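Small COPII coat GTPase SAR1 (Encephalitozoon cuniculi, PDB 6VS4) is a small GTPase of the COPII coat, of the ADP-ribosylation factor family and P-loop fold, seen here with guanosine-5'-diphosphate and magnesium. Local coordinates at residues Ala50-Leu55 with Val87-Gly92; Val56-Ser61 with Val191-Gly196; Asp106-Val111 with Ala214-Asn219. All blocks are in the same frame, centred on the assembly; numbering follows the deposited sequence.

Contact 1: residues Ala50-Leu55 with Val87-Gly92. With MG (magnesium ion), chain E; GDP (guanosine-5'-diphosphate), chain D.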
loop_
_atom_site.group_PDB
_atom_site.type_symbol
_atom_site.label_atom_id
_atom_site.label_comp_id
_atom_site.label_asym_id
_atom_site.label_seq_id
_atom_site.Cartn_x
_atom_site.Cartn_y
_atom_site.Cartn_z
ATOM N N ALA A 50 -10.095 31.486 -9.657
ATOM C CA ALA A 50 -11.030 30.875 -8.715
ATOM C C ALA A 50 -10.749 29.393 -8.472
ATOM O O ALA A 50 -11.133 28.866 -7.421
ATOM C CB ALA A 50 -12.467 31.053 -9.210
ATOM N N GLY A 51 -10.083 28.722 -9.400
ATOM C CA GLY A 51 -9.788 27.314 -9.286
ATOM C C GLY A 51 -10.476 26.425 -10.309
ATOM O O GLY A 51 -10.604 25.220 -10.059
ATOM N N LYS A 52 -10.908 26.978 -11.445
ATOM C CA LYS A 52 -11.647 26.205 -12.438
ATOM C C LYS A 52 -10.750 25.183 -13.119
ATOM O O LYS A 52 -11.087 23.997 -13.190
ATOM C CB LYS A 52 -12.253 27.141 -13.487
ATOM C CG LYS A 52 -13.386 28.015 -12.994
ATOM C CD LYS A 52 -13.809 28.978 -14.090
ATOM C CE LYS A 52 -13.204 30.346 -13.853
ATOM N NZ LYS A 52 -11.720 30.378 -13.885
ATOM N N THR A 53 -9.614 25.640 -13.650
ATOM C CA THR A 53 -8.679 24.744 -14.319
ATOM C C THR A 53 -8.165 23.676 -13.361
ATOM O O THR A 53 -7.978 22.516 -13.750
ATOM C CB THR A 53 -7.521 25.552 -14.903
ATOM O OG1 THR A 53 -8.010 26.409 -15.943
ATOM C CG2 THR A 53 -6.452 24.635 -15.463
ATOM N N THR A 54 -7.960 24.050 -12.096
ATOM C CA THR A 54 -7.532 23.091 -11.084
ATOM C C THR A 54 -8.567 21.988 -10.897
ATOM O O THR A 54 -8.216 20.806 -10.814
ATOM C CB THR A 54 -7.271 23.817 -9.762
ATOM O OG1 THR A 54 -6.252 24.808 -9.951
ATOM C CG2 THR A 54 -6.824 22.845 -8.690
ATOM N N LEU A 55 -9.850 22.355 -10.842
ATOM C CA LEU A 55 -10.901 21.361 -10.657
ATOM C C LEU A 55 -10.986 20.415 -11.848
ATOM O O LEU A 55 -11.094 19.194 -11.671
ATOM C CB LEU A 55 -12.249 22.046 -10.431
ATOM C CG LEU A 55 -13.451 21.091 -10.389
ATOM C CD1 LEU A 55 -13.287 20.017 -9.310
ATOM C CD2 LEU A 55 -14.744 21.863 -10.186
ATOM N N VAL A 87 -14.937 25.317 -19.880
ATOM C CA VAL A 87 -14.447 26.219 -18.842
ATOM C C VAL A 87 -14.380 27.629 -19.411
ATOM O O VAL A 87 -13.856 27.832 -20.512
ATOM C CB VAL A 87 -13.071 25.770 -18.329
ATOM C CG1 VAL A 87 -12.696 26.549 -17.081
ATOM C CG2 VAL A 87 -13.061 24.274 -18.072
ATOM N N ILE A 88 -14.903 28.608 -18.671
ATOM C CA ILE A 88 -14.894 30.001 -19.112
ATOM C C ILE A 88 -14.456 30.897 -17.963
ATOM O O ILE A 88 -15.106 30.927 -16.910
ATOM C CB ILE A 88 -16.267 30.460 -19.629
ATOM C CG1 ILE A 88 -16.779 29.527 -20.726
ATOM C CG2 ILE A 88 -16.165 31.875 -20.158
ATOM C CD1 ILE A 88 -18.171 29.873 -21.202
ATOM N N ASP A 89 -13.386 31.659 -18.184
ATOM C CA ASP A 89 -12.967 32.689 -17.240
ATOM C C ASP A 89 -13.857 33.904 -17.477
ATOM O O ASP A 89 -13.730 34.583 -18.500
ATOM C CB ASP A 89 -11.491 33.036 -17.430
ATOM C CG ASP A 89 -10.558 31.967 -16.877
ATOM O OD1 ASP A 89 -10.986 31.183 -16.010
ATOM O OD2 ASP A 89 -9.385 31.913 -17.305
ATOM N N LEU A 90 -14.766 34.181 -16.545
ATOM C CA LEU A 90 -15.637 35.328 -16.733
ATOM C C LEU A 90 -14.919 36.622 -16.346
ATOM O O LEU A 90 -13.842 36.617 -15.743
ATOM C CB LEU A 90 -16.917 35.154 -15.914
ATOM C CG LEU A 90 -17.797 33.971 -16.338
ATOM C CD1 LEU A 90 -19.143 34.025 -15.643
ATOM C CD2 LEU A 90 -17.981 33.942 -17.853
ATOM N N GLY A 91 -15.559 37.744 -16.650
ATOM C CA GLY A 91 -15.001 39.031 -16.294
ATOM C C GLY A 91 -15.961 39.889 -15.502
ATOM O O GLY A 91 -15.621 40.393 -14.428
ATOM N N GLY A 92 -17.173 40.046 -16.013
ATOM C CA GLY A 92 -18.177 40.859 -15.367
ATOM C C GLY A 92 -18.049 42.331 -15.716
ATOM O O GLY A 92 -17.063 42.795 -16.296
HETATM MG MG MG E . -8.090 28.504 -16.310
HETATM P PB GDP D . -8.694 29.584 -12.965
HETATM O O1B GDP D . -8.293 30.976 -13.486
HETATM O O2B GDP D . -8.572 28.522 -14.018
HETATM O O3B GDP D . -10.088 29.693 -12.343
HETATM O O3A GDP D . -7.730 29.246 -11.748
HETATM P PA GDP D . -6.732 28.055 -11.428
HETATM O O1A GDP D . -5.517 28.247 -12.321
HETATM O O2A GDP D . -7.408 26.744 -11.509
HETATM O "O5'" GDP D . -6.239 28.348 -9.939
HETATM C "C5'" GDP D . -5.472 29.508 -9.553
HETATM C "C4'" GDP D . -4.643 29.176 -8.338
HETATM O "O4'" GDP D . -5.516 28.867 -7.228
HETATM C "C3'" GDP D . -3.688 27.986 -8.494
HETATM O "O3'" GDP D . -2.382 28.298 -8.025
HETATM C "C2'" GDP D . -4.345 26.892 -7.647
HETATM O "O2'" GDP D . -3.371 26.024 -7.083
HETATM C "C1'" GDP D . -5.007 27.732 -6.560
HETATM N N9 GDP D . -6.114 27.060 -5.863
HETATM C C8 GDP D . -7.205 26.436 -6.411
HETATM N N7 GDP D . -8.009 25.918 -5.512
HETATM C C5 GDP D . -7.406 26.214 -4.300
HETATM C C6 GDP D . -7.772 25.882 -2.950
HETATM O O6 GDP D . -8.778 25.284 -2.576
HETATM N N1 GDP D . -6.854 26.348 -2.032
HETATM C C2 GDP D . -5.731 27.069 -2.337
HETATM N N2 GDP D . -4.960 27.450 -1.316
HETATM N N3 GDP D . -5.382 27.392 -3.579
HETATM C C4 GDP D . -6.245 26.925 -4.502
HETATM O O HOH W 1 -10.033 28.840 -16.322
HETATM O O HOH W 2 -6.492 28.542 -15.087
#
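The diphosphate and magnesium end of the nucleotide pocket takes shape where Lys52, in what is probably the P-loop (Walker A) of this P-loop protein, meets Val87 and Asp89 on strand 83-90. Lys52 starts as a hydrophobic partner, its CB 3.7 Å from Val87 CG1. The chain then bends at chi3 (-100°) and again at chi4 (63°), which carries CE past the carbonyl of Ile88 and brings NZ between two anionic oxygens. There NZ forms a salt bridge with Asp89 OD1 and a hydrogen bond to GDP O3B; both are modelled very short, and their exact lengths are doubtful. Gly51, at the N-cap of helix 52-59, is one of a run of backbone amides that face the phosphates. Lys52 N reaches O3B in a nearly straight bond (166°), Thr53 N donates to O2B, and Thr54 gives both N and OG1 to O2A, the latter at 2.7 Å. Thr53 OG1 binds magnesium at 2.1 Å and GDP O2B does so at 2.3 Å. Asp89 acts from the second shell: its OD2 lies 3.8 Å from the magnesium, while water 1, a metal ligand, donates to OD1. The strand is thus joined to the P-loop directly through the lysine, and to the magnesium through a bound water; the phosphate's negative charge would be offset by lysine, ion and amides.

Contact 2: residues Val56-Ser61 with Val191-Gly196. With GDP (guanosine-5'-diphosphate), chain D.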
loop_
_atom_site.group_PDB
_atom_site.type_symbol
_atom_site.label_atom_id
_atom_site.label_comp_id
_atom_site.label_asym_id
_atom_site.label_seq_id
_atom_site.Cartn_x
_atom_site.Cartn_y
_atom_site.Cartn_z
ATOM N N VAL A 56 -10.942 20.957 -13.067
ATOM C CA VAL A 56 -11.089 20.103 -14.239
ATOM C C VAL A 56 -9.883 19.180 -14.377
ATOM O O VAL A 56 -10.022 18.006 -14.744
ATOM C CB VAL A 56 -11.327 20.962 -15.494
ATOM C CG1 VAL A 56 -11.353 20.100 -16.734
ATOM C CG2 VAL A 56 -12.654 21.713 -15.356
ATOM N N ASN A 57 -8.689 19.681 -14.048
ATOM C CA ASN A 57 -7.516 18.819 -14.003
ATOM C C ASN A 57 -7.668 17.732 -12.950
ATOM O O ASN A 57 -7.118 16.637 -13.103
ATOM C CB ASN A 57 -6.257 19.647 -13.744
ATOM C CG ASN A 57 -5.856 20.478 -14.942
ATOM O OD1 ASN A 57 -6.338 20.252 -16.052
ATOM N ND2 ASN A 57 -4.962 21.441 -14.728
ATOM N N LYS A 58 -8.417 18.011 -11.884
ATOM C CA LYS A 58 -8.644 17.007 -10.856
ATOM C C LYS A 58 -9.558 15.892 -11.354
ATOM O O LYS A 58 -9.388 14.735 -10.961
ATOM C CB LYS A 58 -9.238 17.681 -9.615
ATOM C CG LYS A 58 -9.144 16.875 -8.339
ATOM C CD LYS A 58 -9.622 17.675 -7.134
ATOM C CE LYS A 58 -8.950 17.168 -5.857
ATOM N NZ LYS A 58 -7.488 17.536 -5.843
ATOM N N LEU A 59 -10.497 16.211 -12.247
ATOM C CA LEU A 59 -11.474 15.237 -12.714
ATOM C C LEU A 59 -10.940 14.361 -13.835
ATOM O O LEU A 59 -11.384 13.221 -13.984
ATOM C CB LEU A 59 -12.736 15.952 -13.194
ATOM C CG LEU A 59 -13.443 16.845 -12.178
ATOM C CD1 LEU A 59 -14.489 17.701 -12.868
ATOM C CD2 LEU A 59 -14.070 16.009 -11.088
ATOM N N LYS A 60 -9.998 14.861 -14.623
ATOM C CA LYS A 60 -9.598 14.181 -15.842
ATOM C C LYS A 60 -8.606 13.058 -15.553
ATOM O O LYS A 60 -7.880 13.075 -14.555
ATOM C CB LYS A 60 -8.994 15.187 -16.826
ATOM C CG LYS A 60 -7.559 15.574 -16.529
ATOM C CD LYS A 60 -7.077 16.672 -17.458
ATOM C CE LYS A 60 -5.558 16.706 -17.510
ATOM N NZ LYS A 60 -5.038 15.842 -18.622
ATOM N N SER A 61 -8.600 12.063 -16.435
ATOM C CA SER A 61 -7.579 11.020 -16.444
ATOM C C SER A 61 -6.519 11.434 -17.456
ATOM O O SER A 61 -6.799 11.513 -18.657
ATOM C CB SER A 61 -8.170 9.654 -16.801
ATOM O OG SER A 61 -8.887 9.085 -15.719
ATOM N N VAL A 191 -15.592 24.054 -0.146
ATOM C CA VAL A 191 -14.588 23.074 -0.535
ATOM C C VAL A 191 -13.203 23.712 -0.531
ATOM O O VAL A 191 -13.050 24.935 -0.558
ATOM C CB VAL A 191 -14.884 22.481 -1.935
ATOM C CG1 VAL A 191 -16.214 21.727 -1.951
ATOM C CG2 VAL A 191 -14.889 23.579 -2.983
ATOM N N THR A 192 -12.189 22.850 -0.491
ATOM C CA THR A 192 -10.804 23.185 -0.830
ATOM C C THR A 192 -10.424 22.217 -1.944
ATOM O O THR A 192 -10.156 21.039 -1.690
ATOM C CB THR A 192 -9.841 23.064 0.350
ATOM O OG1 THR A 192 -10.097 24.100 1.302
ATOM C CG2 THR A 192 -8.405 23.186 -0.127
ATOM N N ILE A 193 -10.432 22.718 -3.179
ATOM C CA ILE A 193 -10.281 21.848 -4.334
ATOM C C ILE A 193 -8.888 21.237 -4.372
ATOM O O ILE A 193 -8.714 20.111 -4.846
ATOM C CB ILE A 193 -10.619 22.640 -5.609
ATOM C CG1 ILE A 193 -12.128 22.887 -5.657
ATOM C CG2 ILE A 193 -10.158 21.903 -6.862
ATOM C CD1 ILE A 193 -12.581 23.807 -6.770
ATOM N N THR A 194 -7.883 21.938 -3.840
ATOM C CA THR A 194 -6.512 21.440 -3.865
ATOM C C THR A 194 -6.175 20.468 -2.737
ATOM O O THR A 194 -5.067 19.928 -2.733
ATOM C CB THR A 194 -5.524 22.600 -3.825
ATOM O OG1 THR A 194 -5.852 23.460 -2.727
ATOM C CG2 THR A 194 -5.591 23.379 -5.132
ATOM N N SER A 195 -7.049 20.269 -1.755
ATOM C CA SER A 195 -6.718 19.319 -0.704
ATOM C C SER A 195 -6.884 17.885 -1.206
ATOM O O SER A 195 -7.646 17.603 -2.139
ATOM C CB SER A 195 -7.587 19.538 0.533
ATOM O OG SER A 195 -8.870 18.968 0.356
ATOM N N GLY A 196 -6.156 16.968 -0.568
ATOM C CA GLY A 196 -6.260 15.570 -0.945
ATOM C C GLY A 196 -7.591 14.956 -0.569
ATOM O O GLY A 196 -8.093 14.075 -1.280
HETATM P PB GDP D . -8.694 29.584 -12.965
HETATM O O1B GDP D . -8.293 30.976 -13.486
HETATM O O2B GDP D . -8.572 28.522 -14.018
HETATM O O3B GDP D . -10.088 29.693 -12.343
HETATM O O3A GDP D . -7.730 29.246 -11.748
HETATM P PA GDP D . -6.732 28.055 -11.428
HETATM O O1A GDP D . -5.517 28.247 -12.321
HETATM O O2A GDP D . -7.408 26.744 -11.509
HETATM O "O5'" GDP D . -6.239 28.348 -9.939
HETATM C "C5'" GDP D . -5.472 29.508 -9.553
HETATM C "C4'" GDP D . -4.643 29.176 -8.338
HETATM O "O4'" GDP D . -5.516 28.867 -7.228
HETATM C "C3'" GDP D . -3.688 27.986 -8.494
HETATM O "O3'" GDP D . -2.382 28.298 -8.025
HETATM C "C2'" GDP D . -4.345 26.892 -7.647
HETATM O "O2'" GDP D . -3.371 26.024 -7.083
HETATM C "C1'" GDP D . -5.007 27.732 -6.560
HETATM N N9 GDP D . -6.114 27.060 -5.863
HETATM C C8 GDP D . -7.205 26.436 -6.411
HETATM N N7 GDP D . -8.009 25.918 -5.512
HETATM C C5 GDP D . -7.406 26.214 -4.300
HETATM C C6 GDP D . -7.772 25.882 -2.950
HETATM O O6 GDP D . -8.778 25.284 -2.576
HETATM N N1 GDP D . -6.854 26.348 -2.032
HETATM C C2 GDP D . -5.731 27.069 -2.337
HETATM N N2 GDP D . -4.960 27.450 -1.316
HETATM N N3 GDP D . -5.382 27.392 -3.579
HETATM C C4 GDP D . -6.245 26.925 -4.502
#
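The last turn of helix 52-59 approaches a type I beta turn running from Thr192 to Ser195, with Lys58 and Ile193 the nearest pair at 8.3 Å between CA atoms. A lysine side chain spans most of that distance. With CG anti to the backbone N (chi1 -162°), Lys58 extends toward the turn and bends only at chi4 (70°), bringing CE to 3.1 Å from Ile193 O and NZ into a weak hydrogen bond with the same oxygen. Ser195 O stands farther off, 3.7 Å from NZ. Nearer the backbone, Lys58 CD passes Ile193 CG2 at 4.3 Å, and the lysine's flanks are also touched by Phe28 of helix 9-33 and Leu205 of helix 204-223. The turn follows strand 186-190 and occupies the place of the loop that meets the guanine in small GTPases. Ile193 N is hydrogen-bonded to Asn146 OD1 and, weakly, to GDP O6. Thr194 sits over one face of the base: its OG1 lies 3.1 Å from GDP C6, and its CG2 is 3.5 Å from C5.

Contact 3: residues Asp106-Val111 with Ala214-Asn219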
loop_
_atom_site.group_PDB
_atom_site.type_symbol
_atom_site.label_atom_id
_atom_site.label_comp_id
_atom_site.label_asym_id
_atom_site.label_seq_id
_atom_site.Cartn_x
_atom_site.Cartn_y
_atom_site.Cartn_z
ATOM N N ASP A 106 -28.286 24.439 -25.062
ATOM C CA ASP A 106 -28.252 23.026 -24.663
ATOM C C ASP A 106 -27.246 22.784 -23.537
ATOM O O ASP A 106 -26.651 21.711 -23.423
ATOM C CB ASP A 106 -27.963 22.118 -25.863
ATOM C CG ASP A 106 -28.491 20.708 -25.670
ATOM O OD1 ASP A 106 -29.161 20.447 -24.650
ATOM O OD2 ASP A 106 -28.242 19.857 -26.546
ATOM N N CYS A 107 -27.058 23.793 -22.695
ATOM C CA CYS A 107 -26.276 23.653 -21.476
ATOM C C CYS A 107 -27.050 22.817 -20.462
ATOM O O CYS A 107 -28.220 23.093 -20.185
ATOM C CB CYS A 107 -25.971 25.043 -20.925
ATOM S SG CYS A 107 -25.485 25.139 -19.206
ATOM N N HIS A 108 -26.400 21.793 -19.904
ATOM C CA HIS A 108 -27.080 20.897 -18.971
ATOM C C HIS A 108 -26.897 21.284 -17.509
ATOM O O HIS A 108 -27.796 21.042 -16.697
ATOM C CB HIS A 108 -26.596 19.454 -19.157
ATOM C CG HIS A 108 -27.123 18.790 -20.389
ATOM N ND1 HIS A 108 -26.484 18.866 -21.608
ATOM C CD2 HIS A 108 -28.238 18.052 -20.594
ATOM C CE1 HIS A 108 -27.180 18.197 -22.510
ATOM N NE2 HIS A 108 -28.250 17.693 -21.920
ATOM N N GLY A 109 -25.753 21.854 -17.150
ATOM C CA GLY A 109 -25.502 22.212 -15.769
ATOM C C GLY A 109 -24.331 23.159 -15.677
ATOM O O GLY A 109 -23.509 23.255 -16.592
ATOM N N ILE A 110 -24.260 23.856 -14.551
ATOM C CA ILE A 110 -23.235 24.860 -14.323
ATOM C C ILE A 110 -22.538 24.575 -13.002
ATOM O O ILE A 110 -23.187 24.263 -11.997
ATOM C CB ILE A 110 -23.831 26.284 -14.346
ATOM C CG1 ILE A 110 -24.259 26.632 -15.773
ATOM C CG2 ILE A 110 -22.834 27.294 -13.792
ATOM C CD1 ILE A 110 -25.231 27.765 -15.870
ATOM N N VAL A 111 -21.212 24.661 -13.018
ATOM C CA VAL A 111 -20.396 24.685 -11.815
ATOM C C VAL A 111 -19.793 26.082 -11.716
ATOM O O VAL A 111 -18.942 26.463 -12.529
ATOM C CB VAL A 111 -19.320 23.592 -11.844
ATOM C CG1 VAL A 111 -18.462 23.631 -10.595
ATOM C CG2 VAL A 111 -19.981 22.246 -11.986
ATOM N N ALA A 214 -28.201 14.708 -10.053
ATOM C CA ALA A 214 -29.585 14.410 -9.702
ATOM C C ALA A 214 -30.525 15.498 -10.205
ATOM O O ALA A 214 -31.644 15.210 -10.647
ATOM C CB ALA A 214 -29.713 14.240 -8.188
ATOM N N MET A 215 -30.079 16.757 -10.161
ATOM C CA MET A 215 -30.905 17.856 -10.648
ATOM C C MET A 215 -31.020 17.838 -12.167
ATOM O O MET A 215 -32.075 18.173 -12.713
ATOM C CB MET A 215 -30.342 19.188 -10.158
ATOM C CG MET A 215 -30.560 19.419 -8.668
ATOM S SD MET A 215 -32.291 19.189 -8.209
ATOM C CE MET A 215 -32.192 19.358 -6.428
ATOM N N ILE A 216 -29.948 17.460 -12.869
ATOM C CA ILE A 216 -30.034 17.319 -14.322
ATOM C C ILE A 216 -31.003 16.200 -14.683
ATOM O O ILE A 216 -31.763 16.304 -15.655
ATOM C CB ILE A 216 -28.638 17.079 -14.926
ATOM C CG1 ILE A 216 -27.758 18.311 -14.742
ATOM C CG2 ILE A 216 -28.736 16.757 -16.412
ATOM C CD1 ILE A 216 -26.329 18.097 -15.169
ATOM N N THR A 217 -31.009 15.122 -13.889
ATOM C CA THR A 217 -31.940 14.019 -14.115
ATOM C C THR A 217 -33.376 14.453 -13.848
ATOM O O THR A 217 -34.301 14.017 -14.545
ATOM C CB THR A 217 -31.567 12.832 -13.225
ATOM O OG1 THR A 217 -30.224 12.425 -13.508
ATOM C CG2 THR A 217 -32.494 11.662 -13.480
ATOM N N TYR A 218 -33.580 15.305 -12.836
ATOM C CA TYR A 218 -34.902 15.877 -12.585
ATOM C C TYR A 218 -35.383 16.684 -13.786
ATOM O O TYR A 218 -36.556 16.597 -14.176
ATOM C CB TYR A 218 -34.862 16.749 -11.322
ATOM C CG TYR A 218 -36.199 17.318 -10.873
ATOM C CD1 TYR A 218 -36.948 16.706 -9.874
ATOM C CD2 TYR A 218 -36.699 18.487 -11.436
ATOM C CE1 TYR A 218 -38.169 17.237 -9.461
ATOM C CE2 TYR A 218 -37.915 19.017 -11.035
ATOM C CZ TYR A 218 -38.643 18.393 -10.047
ATOM O OH TYR A 218 -39.850 18.933 -9.650
ATOM N N ASN A 219 -34.496 17.493 -14.374
ATOM C CA ASN A 219 -34.865 18.258 -15.562
ATOM C C ASN A 219 -35.213 17.342 -16.728
ATOM O O ASN A 219 -36.201 17.573 -17.434
ATOM C CB ASN A 219 -33.734 19.210 -15.946
ATOM C CG ASN A 219 -33.722 20.465 -15.105
ATOM O OD1 ASN A 219 -34.235 20.480 -13.987
ATOM N ND2 ASN A 219 -33.132 21.530 -15.638
#
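Van der Waals contact carries the meeting of Ile216 with His108 and Gly109, and it centres on one branched side chain. Ile216 points from its helix toward the start of strand 109-115, the CA of Ile216 lying 6.6 Å from the CA of His108. Its CG1 lies anti to the carbonyl carbon (chi1 -66°), and the extended chi2 of 173° sends CD1 straight on to the backbone. CG1 comes within 3.4 Å of His108 O, and CD1 stays close to the same oxygen at 3.6 Å. CD1 also meets His108 CB and, at 4.2 Å, the CA of Gly109, where the strand offers bare backbone to the methyl group. The other branch, CG2, approaches the imidazole obliquely, 4.4 Å from its CD2 atom.

This is the flank of an alpha/beta sandwich of the P-loop type: helix 204-223 lies against a face of the central sheet, and strand 109-115 runs parallel to its neighbours 40-47 and 141-146. Ile216 reaches strand 40-47 as well, touching Ile42, so one residue of the helix spans two adjacent strands.

Hydrogen bonding belongs to each partner's own surroundings, for none crosses between the two segments. His108 ND1 is bonded to the backbone N of Ser41, which holds the ring by the start of the neighbouring strand 40-47, and Gly109 pairs through its backbone with Leu43. On the helix, Tyr218 N bonds to Ala214 O at 2.9 Å in the regular helical pattern, while Asn219 ND2 makes a weak hydrogen bond to Arg138 O.

In the fold
Contacts 1 and 2 share helix 52-59 and both touch GDP: the start of the helix serves the phosphates and magnesium, and its far end meets the loop at the guanine. Their centres are 13 Å apart, yet they join directly, Thr54 CG2 lying 3.8 Å from Thr194 CG2 and Val87 CG2 3.8 Å from Val56 CG2. Contact 3 belongs to the same sheet as contact 1, with its centre 19 Å away, and the two meet where Leu55 CD2 packs 4.1 Å from Val111 CG1. Between contacts 2 and 3 the nearest atoms remain about 7 Å apart. The example illustrates how one P-loop helix can connect nucleotide site and sheet core.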